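Local coordinates for protein neural-cadherin (Drosophila melanogaster, PDB 3UBF) that mediates calcium-dependent, homophilic cell-cell adhesion through its extracellular cadherin repeats, which may help sort cells of different types, at residues 45-48 against 49-53. Sequence-based numbering, arbitrary orientation.
Sequences TVET and NGAVR
T45 and R53 face each other as an antiparallel hydrogen-bonded pair, T45 N to R53 O and R53 N to T45 O both 2.8 Å, and past the non-hydrogen-bonded pair V46-V52 the E47 N to A51 O bond, almost straight, leads into a type I turn from E47 to G50. That turn is closed by G50 N reaching E47 O at 3.0 Å, from well above the carbonyl plane. G50 sits at a positive phi of 88°, where any CB would be jammed against the preceding carbonyl oxygen, so glycine suits the place. N49 adds an Asx turn: with CG lying between its backbone N and carbonyl carbon (chi1 69°), OD1 turns back over the loop to accept from A51 N at 2.8 Å, and also touches E47 CB.

On the T45-R53 face, the bent chain of E47 lays CG against R53 CD, 3.5 Å away, and brings OE1 within 3.3 Å of R53 NH1 in a salt bridge. The planes of carboxylate and guanidinium are 60° apart, so the two groups do not pair flat. R53 NE is held by the carbonyl oxygen of G20, which helps fix the guanidinium. An alanine in place of E47 would probably leave R53 NH1 without this carboxylate and uncover the methylene of R53 CD. Nearer the backbone, T45 OG1 rests against R53 CB.

The other face is apolar: V46 CG2 meets V52 CG2 at 4.0 Å, and F71 of the strand 68-76 in the facing sheet touches both valines, as befits branched aliphatic residues turned inward. The arrangement is a beta hairpin with a three-residue (3:5) loop, a type I turn followed by a G1 bulge at G50, joining strands 44-46 and 51-54 in the beta sandwich of this first cadherin repeat of the chain.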
loop_
_atom_site.group_PDB
_atom_site.type_symbol
_atom_site.label_atom_id
_atom_site.label_comp_id
_atom_site.label_asym_id
_atom_site.label_seq_id
_atom_site.Cartn_x
_atom_site.Cartn_y
_atom_site.Cartn_z
ATOM N N THR A 45 6.507 -35.290 -1.755
ATOM C CA THR A 45 6.707 -36.738 -1.804
ATOM C C THR A 45 5.493 -37.312 -2.506
ATOM O O THR A 45 4.434 -36.679 -2.545
ATOM C CB THR A 45 6.802 -37.396 -0.406
ATOM O OG1 THR A 45 5.624 -37.097 0.352
ATOM C CG2 THR A 45 8.020 -36.913 0.349
ATOM N N VAL A 46 5.648 -38.506 -3.068
ATOM C CA VAL A 46 4.530 -39.202 -3.702
ATOM C C VAL A 46 4.317 -40.507 -2.976
ATOM O O VAL A 46 5.245 -41.299 -2.848
ATOM C CB VAL A 46 4.787 -39.453 -5.195
ATOM C CG1 VAL A 46 3.788 -40.445 -5.743
ATOM C CG2 VAL A 46 4.699 -38.150 -5.964
ATOM N N GLU A 47 3.102 -40.719 -2.482
ATOM C CA GLU A 47 2.772 -41.967 -1.800
ATOM C C GLU A 47 2.624 -43.105 -2.798
ATOM O O GLU A 47 2.481 -42.881 -3.997
ATOM C CB GLU A 47 1.490 -41.830 -0.973
ATOM C CG GLU A 47 1.594 -40.897 0.231
ATOM C CD GLU A 47 2.433 -41.459 1.374
ATOM O OE1 GLU A 47 3.488 -40.851 1.672
ATOM O OE2 GLU A 47 2.047 -42.498 1.981
ATOM N N THR A 48 2.664 -44.326 -2.283
ATOM C CA THR A 48 2.419 -45.530 -3.065
ATOM C C THR A 48 1.083 -45.477 -3.807
ATOM O O THR A 48 0.987 -45.921 -4.950
ATOM C CB THR A 48 2.471 -46.754 -2.148
ATOM O OG1 THR A 48 3.791 -46.864 -1.612
ATOM C CG2 THR A 48 2.118 -48.033 -2.896
ATOM N N ASN A 49 0.063 -44.920 -3.161
ATOM C CA ASN A 49 -1.275 -44.823 -3.753
ATOM C C ASN A 49 -1.462 -43.639 -4.721
ATOM O O ASN A 49 -2.568 -43.402 -5.206
ATOM C CB ASN A 49 -2.342 -44.774 -2.651
ATOM C CG ASN A 49 -2.302 -43.469 -1.840
ATOM O OD1 ASN A 49 -1.560 -42.527 -2.167
ATOM N ND2 ASN A 49 -3.108 -43.409 -0.781
ATOM N N GLY A 50 -0.394 -42.886 -4.981
ATOM C CA GLY A 50 -0.482 -41.733 -5.870
ATOM C C GLY A 50 -0.860 -40.403 -5.242
ATOM O O GLY A 50 -0.918 -39.386 -5.940
ATOM N N ALA A 51 -1.110 -40.392 -3.931
ATOM C CA ALA A 51 -1.331 -39.130 -3.234
ATOM C C ALA A 51 -0.042 -38.310 -3.242
ATOM O O ALA A 51 1.013 -38.815 -2.851
ATOM C CB ALA A 51 -1.813 -39.369 -1.814
ATOM N N VAL A 52 -0.126 -37.064 -3.718
ATOM C CA VAL A 52 1.021 -36.140 -3.696
ATOM C C VAL A 52 1.026 -35.292 -2.415
ATOM O O VAL A 52 0.089 -34.543 -2.146
ATOM C CB VAL A 52 1.061 -35.246 -4.950
ATOM C CG1 VAL A 52 2.190 -34.240 -4.850
ATOM C CG2 VAL A 52 1.246 -36.093 -6.211
ATOM N N ARG A 53 2.082 -35.415 -1.621
ATOM C CA ARG A 53 2.119 -34.765 -0.311
ATOM C C ARG A 53 3.199 -33.710 -0.198
ATOM O O ARG A 53 4.272 -33.840 -0.790
ATOM C CB ARG A 53 2.280 -35.801 0.807
ATOM C CG ARG A 53 1.069 -36.721 0.939
ATOM C CD ARG A 53 1.304 -37.842 1.899
ATOM N NE ARG A 53 1.415 -37.343 3.262
ATOM C CZ ARG A 53 1.673 -38.099 4.325
ATOM N NH1 ARG A 53 1.850 -39.415 4.192
ATOM N NH2 ARG A 53 1.747 -37.532 5.526
#